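Local coordinates for iron-regulated ABC transporter siderophore-binding protein SirA (Staphylococcus aureus subsp. aureus, PDB 3MWF) that binds the ferric siderophore staphyloferrin B and probably delivers it to an ABC transporter for iron uptake, at residues A163-I175 / L237-W251. Sequence-based numbering, arbitrary orientation.
Sequences ASVVNFRADHTRI and LVKKTESEWTSSKEW. With SE8 (5-[(2-{[(3S)-5-{[(2S)-2-amino-2-carboxyethyl]amino}-3-carboxy-3-hydroxy-5-oxopentanoyl]amino}ethyl)amino]-2,5-dioxopentanoic acid), chain C.
With chi1 at -64°, Phe168 swings CG beside its backbone N and lays its ring against helix 237-246, while Trp245, at chi1 -74°, turns one face of its indole to Thr173. Glu242 CA sits over one face of the phenyl ring, 3.8 Å from its centroid, and Val166 CG1 covers the opposite face. Trp245 CB comes obliquely to Phe168 CE1, 3.5 Å away, while CZ at the far end meets Trp251 CZ3 at 3.9 Å; both indoles are oblique to the phenyl, completing an aromatic cluster. Thr173 sits over one face of Trp245 in a CH-pi contact, CB 3.7 Å from the six-membered ring's centroid. Its buried OG1 faces the indole without a hydrogen-bond partner. Where the hairpin turns, Thr241 OG1 comes within 2.8 Å of Arg169 O and 3.1 Å of Leu237 O. Arg169 and Arg174 leave the backbone on the side away from the helix; Arg169 NH1 and NH2 both bond to O22 of staphyloferrin B, and Arg174 NH1 to its O25. Asn167 OD1 takes a bond from Arg169 NE, His172 NE2 one from Arg174 NE. Helix 236-246 packs on the hairpin of strands 163-168 and 173-176, which strands 222-227 and 206-209 flank in the mixed sheet.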
ATOM      1  N   ALA A 163     -16.402   0.773  -7.000  1.00 12.18           N
ATOM      2  CA  ALA A 163     -15.084   0.527  -7.609  1.00 12.08           C
ATOM      3  C   ALA A 163     -14.603  -0.856  -7.193  1.00 12.19           C
ATOM      4  O   ALA A 163     -14.989  -1.364  -6.135  1.00 12.98           O
ATOM      5  CB  ALA A 163     -14.063   1.594  -7.133  1.00 12.47           C
ATOM      6  N   SER A 164     -13.788  -1.470  -8.043  1.00 12.25           N
ATOM      7  CA  SER A 164     -12.975  -2.626  -7.580  1.00 11.67           C
ATOM      8  C   SER A 164     -11.582  -2.470  -8.155  1.00 11.80           C
ATOM      9  O   SER A 164     -11.412  -1.845  -9.201  1.00 11.89           O
ATOM     10  CB  SER A 164     -13.588  -3.965  -7.972  1.00 11.27           C
ATOM     11  OG  SER A 164     -13.613  -4.170  -9.381  1.00 14.35           O
ATOM     12  N   VAL A 165     -10.609  -3.027  -7.441  1.00 11.73           N
ATOM     13  CA  VAL A 165      -9.214  -3.021  -7.857  1.00 11.21           C
ATOM     14  C   VAL A 165      -8.851  -4.488  -8.079  1.00 11.29           C
ATOM     15  O   VAL A 165      -8.829  -5.298  -7.133  1.00 11.49           O
ATOM     16  CB  VAL A 165      -8.320  -2.388  -6.758  1.00 10.44           C
ATOM     17  CG1 VAL A 165      -6.830  -2.442  -7.193  1.00 11.01           C
ATOM     18  CG2 VAL A 165      -8.768  -0.939  -6.515  1.00 13.62           C
ATOM     19  N   VAL A 166      -8.635  -4.838  -9.339  1.00 10.84           N
ATOM     20  CA  VAL A 166      -8.399  -6.240  -9.744  1.00 11.29           C
ATOM     21  C   VAL A 166      -6.936  -6.355 -10.114  1.00 11.16           C
ATOM     22  O   VAL A 166      -6.436  -5.557 -10.933  1.00 11.81           O
ATOM     23  CB  VAL A 166      -9.279  -6.617 -10.949  1.00 12.02           C
ATOM     24  CG1 VAL A 166      -8.936  -8.005 -11.487  1.00 11.85           C
ATOM     25  CG2 VAL A 166     -10.795  -6.536 -10.541  1.00 12.35           C
ATOM     26  N   ASN A 167      -6.275  -7.345  -9.520  1.00 10.96           N
ATOM     27  CA  ASN A 167      -4.824  -7.558  -9.723  1.00 11.35           C
ATOM     28  C   ASN A 167      -4.599  -8.915 -10.344  1.00 11.58           C
ATOM     29  O   ASN A 167      -4.870  -9.973  -9.728  1.00 12.00           O
ATOM     30  CB  ASN A 167      -4.134  -7.424  -8.353  1.00 10.57           C
ATOM     31  CG  ASN A 167      -2.735  -8.064  -8.271  1.00 12.86           C
ATOM     32  OD1 ASN A 167      -2.422  -8.694  -7.254  1.00 14.17           O
ATOM     33  ND2 ASN A 167      -1.900  -7.909  -9.312  1.00 12.81           N
ATOM     34  N   PHE A 168      -4.103  -8.910 -11.585  1.00 12.50           N
ATOM     35  CA  PHE A 168      -3.748 -10.175 -12.220  1.00 12.23           C
ATOM     36  C   PHE A 168      -2.341 -10.578 -11.783  1.00 12.49           C
ATOM     37  O   PHE A 168      -1.407  -9.754 -11.851  1.00 14.45           O
ATOM     38  CB  PHE A 168      -3.844 -10.069 -13.738  1.00 12.48           C
ATOM     39  CG  PHE A 168      -5.242  -9.810 -14.205  1.00 12.82           C
ATOM     40  CD1 PHE A 168      -6.227 -10.751 -13.938  1.00 14.57           C
ATOM     41  CD2 PHE A 168      -5.577  -8.626 -14.846  1.00 14.38           C
ATOM     42  CE1 PHE A 168      -7.537 -10.538 -14.322  1.00 14.74           C
ATOM     43  CE2 PHE A 168      -6.912  -8.402 -15.263  1.00 15.79           C
ATOM     44  CZ  PHE A 168      -7.892  -9.364 -14.979  1.00 15.76           C
ATOM     45  N   ARG A 169      -2.214 -11.812 -11.295  1.00 11.67           N
ATOM     46  CA  ARG A 169      -0.901 -12.341 -10.851  1.00 12.76           C
ATOM     47  C   ARG A 169      -0.519 -13.478 -11.776  1.00 13.78           C
ATOM     48  O   ARG A 169      -1.214 -13.745 -12.749  1.00 14.58           O
ATOM     49  CB  ARG A 169      -0.973 -12.825  -9.411  1.00 12.75           C
ATOM     50  CG  ARG A 169      -1.344 -11.716  -8.408  1.00 14.98           C
ATOM     51  CD  ARG A 169      -0.438 -11.778  -7.142  1.00 19.63           C
ATOM     52  NE  ARG A 169      -0.392 -10.445  -6.568  1.00 23.01           N
ATOM     53  CZ  ARG A 169       0.626  -9.905  -5.944  1.00 18.43           C
ATOM     54  NH1 ARG A 169       1.800 -10.560  -5.768  1.00 12.65           N
ATOM     55  NH2 ARG A 169       0.464  -8.680  -5.501  1.00 21.88           N
ATOM     56  N   ALA A 170       0.587 -14.152 -11.487  1.00 14.65           N
ATOM     57  CA  ALA A 170       1.077 -15.198 -12.390  1.00 15.19           C
ATOM     58  C   ALA A 170       0.176 -16.448 -12.448  1.00 16.25           C
ATOM     59  O   ALA A 170       0.113 -17.136 -13.485  1.00 17.44           O
ATOM     60  CB  ALA A 170       2.536 -15.602 -11.975  1.00 15.99           C
ATOM     61  N   ASP A 171      -0.497 -16.756 -11.336  1.00 16.02           N
ATOM     62  CA  ASP A 171      -1.221 -18.036 -11.199  1.00 17.42           C
ATOM     63  C   ASP A 171      -2.573 -17.870 -10.493  1.00 16.84           C
ATOM     64  O   ASP A 171      -3.196 -18.859 -10.092  1.00 17.91           O
ATOM     65  CB  ASP A 171      -0.356 -19.061 -10.441  1.00 18.18           C
ATOM     66  CG  ASP A 171       0.056 -18.568  -9.042  1.00 21.64           C
ATOM     67  OD1 ASP A 171      -0.393 -17.469  -8.599  1.00 23.39           O
ATOM     68  OD2 ASP A 171       0.860 -19.270  -8.381  1.00 25.84           O
ATOM     69  N   HIS A 172      -3.020 -16.620 -10.337  1.00 16.17           N
ATOM     70  CA  HIS A 172      -4.323 -16.327  -9.724  1.00 14.90           C
ATOM     71  C   HIS A 172      -4.646 -14.859  -9.917  1.00 13.90           C
ATOM     72  O   HIS A 172      -3.850 -14.120 -10.491  1.00 14.40           O
ATOM     73  CB  HIS A 172      -4.380 -16.724  -8.220  1.00 14.85           C
ATOM     74  CG  HIS A 172      -3.589 -15.834  -7.299  1.00 16.05           C
ATOM     75  ND1 HIS A 172      -2.214 -15.897  -7.200  1.00 18.08           N
ATOM     76  CD2 HIS A 172      -3.987 -14.889  -6.404  1.00 16.63           C
ATOM     77  CE1 HIS A 172      -1.794 -15.023  -6.298  1.00 19.67           C
ATOM     78  NE2 HIS A 172      -2.851 -14.402  -5.794  1.00 17.45           N
ATOM     79  N   THR A 173      -5.809 -14.436  -9.427  1.00 13.29           N
ATOM     80  CA  THR A 173      -6.210 -13.060  -9.541  1.00 13.51           C
ATOM     81  C   THR A 173      -6.640 -12.596  -8.151  1.00 13.43           C
ATOM     82  O   THR A 173      -7.157 -13.394  -7.376  1.00 15.68           O
ATOM     83  CB  THR A 173      -7.356 -12.902 -10.557  1.00 13.87           C
ATOM     84  OG1 THR A 173      -6.880 -13.275 -11.864  1.00 14.67           O
ATOM     85  CG2 THR A 173      -7.880 -11.464 -10.604  1.00 13.46           C
ATOM     86  N   ARG A 174      -6.374 -11.346  -7.819  1.00 11.97           N
ATOM     87  CA  ARG A 174      -6.802 -10.801  -6.525  1.00 11.42           C
ATOM     88  C   ARG A 174      -7.760  -9.626  -6.662  1.00 11.88           C
ATOM     89  O   ARG A 174      -7.741  -8.920  -7.658  1.00 11.78           O
ATOM     90  CB  ARG A 174      -5.580 -10.326  -5.732  1.00 11.73           C
ATOM     91  CG  ARG A 174      -4.694 -11.510  -5.253  1.00 12.31           C
ATOM     92  CD  ARG A 174      -3.456 -10.927  -4.606  1.00 11.89           C
ATOM     93  NE  ARG A 174      -2.549 -12.009  -4.184  1.00 11.97           N
ATOM     94  CZ  ARG A 174      -1.565 -11.814  -3.308  1.00 13.42           C
ATOM     95  NH1 ARG A 174      -1.331 -10.584  -2.841  1.00 11.06           N
ATOM     96  NH2 ARG A 174      -0.775 -12.841  -2.950  1.00 15.99           N
ATOM     97  N   ILE A 175      -8.590  -9.413  -5.646  1.00 10.38           N
ATOM     98  CA  ILE A 175      -9.292  -8.116  -5.553  1.00 10.77           C
ATOM     99  C   ILE A 175      -8.761  -7.434  -4.315  1.00 11.07           C
ATOM    100  O   ILE A 175      -8.813  -8.017  -3.227  1.00 11.44           O
ATOM    101  CB  ILE A 175     -10.839  -8.294  -5.393  1.00 10.62           C
ATOM    102  CG1 ILE A 175     -11.376  -9.130  -6.550  1.00 11.81           C
ATOM    103  CG2 ILE A 175     -11.500  -6.896  -5.265  1.00  9.31           C
ATOM    104  CD1 ILE A 175     -12.912  -9.553  -6.352  1.00 12.14           C
ATOM    105  N   LEU A 237       3.752 -14.514 -17.292  1.00 19.27           N
ATOM    106  CA  LEU A 237       2.605 -15.259 -16.775  1.00 18.78           C
ATOM    107  C   LEU A 237       1.499 -14.324 -16.310  1.00 18.12           C
ATOM    108  O   LEU A 237       0.316 -14.672 -16.438  1.00 18.15           O
ATOM    109  CB  LEU A 237       2.998 -16.224 -15.672  1.00 18.30           C
ATOM    110  CG  LEU A 237       3.959 -17.344 -16.122  1.00 21.07           C
ATOM    111  CD1 LEU A 237       4.245 -18.250 -14.928  1.00 23.78           C
ATOM    112  CD2 LEU A 237       3.410 -18.165 -17.284  1.00 25.12           C
ATOM    113  N   VAL A 238       1.871 -13.151 -15.793  1.00 17.69           N
ATOM    114  CA  VAL A 238       0.848 -12.143 -15.424  1.00 17.10           C
ATOM    115  C   VAL A 238      -0.002 -11.731 -16.641  1.00 17.42           C
ATOM    116  O   VAL A 238      -1.225 -11.630 -16.561  1.00 16.75           O
ATOM    117  CB  VAL A 238       1.474 -10.907 -14.777  1.00 17.66           C
ATOM    118  CG1 VAL A 238       0.510  -9.742 -14.757  1.00 17.26           C
ATOM    119  CG2 VAL A 238       1.893 -11.253 -13.380  1.00 17.72           C
ATOM    120  N   LYS A 239       0.656 -11.498 -17.775  1.00 17.42           N
ATOM    121  CA  LYS A 239      -0.071 -11.187 -19.001  1.00 19.22           C
ATOM    122  C   LYS A 239      -0.960 -12.329 -19.481  1.00 18.97           C
ATOM    123  O   LYS A 239      -2.053 -12.088 -20.016  1.00 18.98           O
ATOM    124  CB  LYS A 239       0.909 -10.768 -20.100  1.00 20.75           C
ATOM    125  CG  LYS A 239       1.619  -9.471 -19.790  1.00 25.20           C
ATOM    126  CD  LYS A 239       0.793  -8.267 -20.319  1.00 31.45           C
ATOM    127  CE  LYS A 239       1.563  -6.940 -20.274  1.00 34.52           C
ATOM    128  NZ  LYS A 239       2.965  -7.069 -20.772  1.00 36.76           N
ATOM    129  N   LYS A 240      -0.497 -13.563 -19.308  1.00 18.77           N
ATOM    130  CA  LYS A 240      -1.297 -14.736 -19.674  1.00 19.50           C
ATOM    131  C   LYS A 240      -2.550 -14.805 -18.787  1.00 19.13           C
ATOM    132  O   LYS A 240      -3.664 -15.050 -19.272  1.00 18.62           O
ATOM    133  CB  LYS A 240      -0.477 -16.002 -19.520  1.00 20.75           C
ATOM    134  CG  LYS A 240      -1.195 -17.249 -19.921  1.00 24.99           C
ATOM    135  CD  LYS A 240      -0.208 -18.414 -20.034  1.00 31.75           C
ATOM    136  CE  LYS A 240      -0.946 -19.758 -20.051  1.00 35.53           C
ATOM    137  NZ  LYS A 240       0.014 -20.904 -20.093  1.00 39.70           N
ATOM    138  N   THR A 241      -2.364 -14.566 -17.493  1.00 17.17           N
ATOM    139  CA  THR A 241      -3.528 -14.536 -16.592  1.00 17.18           C
ATOM    140  C   THR A 241      -4.540 -13.464 -17.026  1.00 16.75           C
ATOM    141  O   THR A 241      -5.747 -13.745 -17.138  1.00 17.78           O
ATOM    142  CB  THR A 241      -3.087 -14.328 -15.144  1.00 17.08           C
ATOM    143  OG1 THR A 241      -2.242 -15.421 -14.765  1.00 17.21           O
ATOM    144  CG2 THR A 241      -4.315 -14.275 -14.198  1.00 17.02           C
ATOM    145  N   GLU A 242      -4.065 -12.244 -17.243  1.00 17.41           N
ATOM    146  CA  GLU A 242      -4.924 -11.149 -17.672  1.00 18.19           C
ATOM    147  C   GLU A 242      -5.654 -11.543 -18.962  1.00 19.23           C
ATOM    148  O   GLU A 242      -6.859 -11.357 -19.082  1.00 19.05           O
ATOM    149  CB  GLU A 242      -4.092  -9.877 -17.900  1.00 18.91           C
ATOM    150  CG  GLU A 242      -4.896  -8.732 -18.508  1.00 21.81           C
ATOM    151  CD  GLU A 242      -4.031  -7.548 -18.931  1.00 27.01           C
ATOM    152  OE1 GLU A 242      -2.950  -7.751 -19.530  1.00 28.17           O
ATOM    153  OE2 GLU A 242      -4.434  -6.404 -18.669  1.00 31.41           O
ATOM    154  N   SER A 243      -4.916 -12.107 -19.916  1.00 19.47           N
ATOM    155  CA  SER A 243      -5.521 -12.508 -21.190  1.00 20.92           C
ATOM    156  C   SER A 243      -6.663 -13.506 -21.001  1.00 20.26           C
ATOM    157  O   SER A 243      -7.752 -13.300 -21.548  1.00 21.08           O
ATOM    158  CB  SER A 243      -4.464 -13.097 -22.122  1.00 20.62           C
ATOM    159  OG  SER A 243      -5.094 -13.513 -23.334  1.00 26.06           O
ATOM    160  N   GLU A 244      -6.420 -14.552 -20.214  1.00 19.36           N
ATOM    161  CA  GLU A 244      -7.406 -15.608 -19.947  1.00 19.82           C
ATOM    162  C   GLU A 244      -8.634 -15.091 -19.197  1.00 19.06           C
ATOM    163  O   GLU A 244      -9.784 -15.402 -19.573  1.00 18.85           O
ATOM    164  CB  GLU A 244      -6.751 -16.763 -19.198  1.00 20.70           C
ATOM    165  CG  GLU A 244      -5.801 -17.516 -20.148  1.00 25.88           C
ATOM    166  CD  GLU A 244      -4.862 -18.491 -19.478  1.00 31.18           C
ATOM    167  OE1 GLU A 244      -4.788 -18.542 -18.228  1.00 35.25           O
ATOM    168  OE2 GLU A 244      -4.180 -19.210 -20.239  1.00 34.44           O
ATOM    169  N   TRP A 245      -8.392 -14.315 -18.143  1.00 17.24           N
ATOM    170  CA  TRP A 245      -9.498 -13.792 -17.332  1.00 17.73           C
ATOM    171  C   TRP A 245     -10.323 -12.742 -18.077  1.00 18.13           C
ATOM    172  O   TRP A 245     -11.559 -12.777 -18.006  1.00 19.19           O
ATOM    173  CB  TRP A 245      -9.019 -13.262 -15.968  1.00 17.43           C
ATOM    174  CG  TRP A 245      -8.646 -14.371 -15.009  1.00 17.06           C
ATOM    175  CD1 TRP A 245      -7.697 -15.336 -15.202  1.00 15.88           C
ATOM    176  CD2 TRP A 245      -9.230 -14.633 -13.719  1.00 15.23           C
ATOM    177  NE1 TRP A 245      -7.641 -16.191 -14.104  1.00 17.92           N
ATOM    178  CE2 TRP A 245      -8.580 -15.788 -13.190  1.00 17.76           C
ATOM    179  CE3 TRP A 245     -10.241 -14.011 -12.956  1.00 16.09           C
ATOM    180  CZ2 TRP A 245      -8.888 -16.320 -11.923  1.00 14.97           C
ATOM    181  CZ3 TRP A 245     -10.569 -14.558 -11.692  1.00 14.78           C
ATOM    182  CH2 TRP A 245      -9.878 -15.704 -11.197  1.00 15.85           C
ATOM    183  N   THR A 246      -9.668 -11.841 -18.807  1.00 18.03           N
ATOM    184  CA  THR A 246     -10.385 -10.734 -19.475  1.00 18.23           C
ATOM    185  C   THR A 246     -11.091 -11.223 -20.752  1.00 18.72           C
ATOM    186  O   THR A 246     -11.961 -10.523 -21.271  1.00 19.64           O
ATOM    187  CB  THR A 246      -9.524  -9.484 -19.771  1.00 18.99           C
ATOM    188  OG1 THR A 246      -8.447  -9.823 -20.672  1.00 19.88           O
ATOM    189  CG2 THR A 246      -8.982  -8.847 -18.444  1.00 17.14           C
ATOM    190  N   SER A 247     -10.738 -12.428 -21.197  1.00 19.91           N
ATOM    191  CA  SER A 247     -11.339 -13.084 -22.372  1.00 21.22           C
ATOM    192  C   SER A 247     -12.605 -13.876 -22.028  1.00 21.25           C
ATOM    193  O   SER A 247     -13.309 -14.356 -22.931  1.00 22.62           O
ATOM    194  CB  SER A 247     -10.334 -14.060 -22.999  1.00 20.99           C
ATOM    195  OG  SER A 247      -9.373 -13.321 -23.702  1.00 26.24           O
ATOM    196  N   SER A 248     -12.895 -14.024 -20.733  1.00 19.84           N
ATOM    197  CA  SER A 248     -14.008 -14.861 -20.286  1.00 18.96           C
ATOM    198  C   SER A 248     -15.349 -14.156 -20.455  1.00 18.34           C
ATOM    199  O   SER A 248     -15.439 -12.917 -20.413  1.00 18.80           O
ATOM    200  CB  SER A 248     -13.839 -15.274 -18.817  1.00 18.18           C
ATOM    201  OG  SER A 248     -13.899 -14.111 -18.022  1.00 16.53           O
ATOM    202  N   LYS A 249     -16.400 -14.946 -20.611  1.00 19.19           N
ATOM    203  CA  LYS A 249     -17.760 -14.374 -20.653  1.00 19.30           C
ATOM    204  C   LYS A 249     -18.099 -13.631 -19.358  1.00 18.59           C
ATOM    205  O   LYS A 249     -18.819 -12.630 -19.385  1.00 18.74           O
ATOM    206  CB  LYS A 249     -18.813 -15.444 -20.956  1.00 20.54           C
ATOM    207  CG  LYS A 249     -18.908 -16.584 -19.939  1.00 25.22           C
ATOM    208  CD  LYS A 249     -20.358 -16.982 -19.589  1.00 33.56           C
ATOM    209  CE  LYS A 249     -21.161 -17.562 -20.760  1.00 35.98           C
ATOM    210  NZ  LYS A 249     -22.600 -17.768 -20.350  1.00 37.24           N
ATOM    211  N   GLU A 250     -17.553 -14.121 -18.235  1.00 16.91           N
ATOM    212  CA  GLU A 250     -17.783 -13.452 -16.934  1.00 16.52           C
ATOM    213  C   GLU A 250     -17.247 -12.027 -16.929  1.00 15.39           C
ATOM    214  O   GLU A 250     -17.917 -11.105 -16.480  1.00 15.81           O
ATOM    215  CB  GLU A 250     -17.173 -14.251 -15.768  1.00 16.56           C
ATOM    216  CG  GLU A 250     -17.847 -15.596 -15.473  1.00 18.23           C
ATOM    217  CD  GLU A 250     -17.344 -16.771 -16.322  1.00 23.86           C
ATOM    218  OE1 GLU A 250     -16.454 -16.601 -17.202  1.00 23.93           O
ATOM    219  OE2 GLU A 250     -17.829 -17.904 -16.081  1.00 27.44           O
ATOM    220  N   TRP A 251     -16.037 -11.838 -17.459  1.00 15.06           N
ATOM    221  CA  TRP A 251     -15.458 -10.519 -17.479  1.00 15.48           C
ATOM    222  C   TRP A 251     -16.297  -9.594 -18.375  1.00 16.04           C
ATOM    223  O   TRP A 251     -16.560  -8.446 -18.039  1.00 15.75           O
ATOM    224  CB  TRP A 251     -14.005 -10.605 -17.979  1.00 14.94           C
ATOM    225  CG  TRP A 251     -13.311  -9.281 -18.042  1.00 16.91           C
ATOM    226  CD1 TRP A 251     -13.190  -8.475 -19.142  1.00 17.71           C
ATOM    227  CD2 TRP A 251     -12.601  -8.621 -16.979  1.00 15.97           C
ATOM    228  NE1 TRP A 251     -12.462  -7.362 -18.827  1.00 18.45           N
ATOM    229  CE2 TRP A 251     -12.084  -7.428 -17.505  1.00 17.24           C
ATOM    230  CE3 TRP A 251     -12.337  -8.943 -15.629  1.00 17.07           C
ATOM    231  CZ2 TRP A 251     -11.340  -6.526 -16.733  1.00 18.18           C
ATOM    232  CZ3 TRP A 251     -11.586  -8.050 -14.857  1.00 17.23           C
ATOM    233  CH2 TRP A 251     -11.101  -6.849 -15.413  1.00 18.93           C
TER
HETATM  234  C1  SE8 C   1       4.816 -11.450  -0.840  1.00 15.32           C
HETATM  235  C2  SE8 C   1       4.376 -11.371  -2.275  1.00 15.19           C
HETATM  236  C3  SE8 C   1       5.050 -10.205  -2.983  1.00 12.64           C
HETATM  237  N4  SE8 C   1       4.633  -8.907  -2.463  1.00 12.67           N
HETATM  238  C5  SE8 C   1       3.646  -8.222  -3.004  1.00 14.42           C
HETATM  239  C6  SE8 C   1       3.204  -6.977  -2.275  1.00 12.23           C
HETATM  240  C7  SE8 C   1       2.214  -7.322  -1.162  1.00 13.83           C
HETATM  241  C8  SE8 C   1       1.943  -6.040  -0.352  1.00 12.42           C
HETATM  242  C9  SE8 C   1       0.806  -6.161   0.661  1.00 12.89           C
HETATM  243  N10 SE8 C   1       0.643  -7.329   1.280  1.00 12.42           N
HETATM  244  C11 SE8 C   1      -0.406  -7.450   2.266  1.00 16.54           C
HETATM  245  C12 SE8 C   1       0.169  -7.785   3.632  1.00 22.20           C
HETATM  246  N13 SE8 C   1      -0.832  -8.350   4.526  1.00 28.35           N
HETATM  247  C14 SE8 C   1      -1.193  -9.668   4.539  1.00 30.94           C
HETATM  248  C15 SE8 C   1      -0.290 -10.691   3.917  1.00 31.51           C
HETATM  249  C16 SE8 C   1      -0.621 -10.573   2.450  1.00 27.47           C
HETATM  250  C17 SE8 C   1       0.502 -10.853   1.500  1.00 23.01           C
HETATM  251  C18 SE8 C   1       0.190 -11.888   0.528  1.00 22.62           C
HETATM  252  O19 SE8 C   1       5.971 -11.885  -0.592  1.00 14.72           O
HETATM  253  O20 SE8 C   1       3.999 -11.130   0.046  1.00 13.74           O
HETATM  254  N21 SE8 C   1       2.907 -11.232  -2.319  1.00 13.76           N
HETATM  255  O22 SE8 C   1       3.081  -8.536  -4.034  1.00 14.01           O
HETATM  256  C23 SE8 C   1       0.946  -7.913  -1.752  1.00 13.21           C
HETATM  257  O24 SE8 C   1       0.114  -7.157  -2.311  1.00 13.16           O
HETATM  258  O25 SE8 C   1       0.737  -9.149  -1.661  1.00 12.77           O
HETATM  259  O26 SE8 C   1       2.788  -8.352  -0.338  1.00 13.11           O
HETATM  260  O27 SE8 C   1       0.094  -5.188   0.887  1.00 12.69           O
HETATM  261  O28 SE8 C   1      -2.245 -10.057   5.013  1.00 37.49           O
HETATM  262  O29 SE8 C   1       1.532 -10.175   1.450  1.00 16.88           O
HETATM  263  O30 SE8 C   1       0.787 -11.873  -0.544  1.00 16.43           O
HETATM  264  O31 SE8 C   1      -0.702 -12.739   0.775  1.00 27.30           O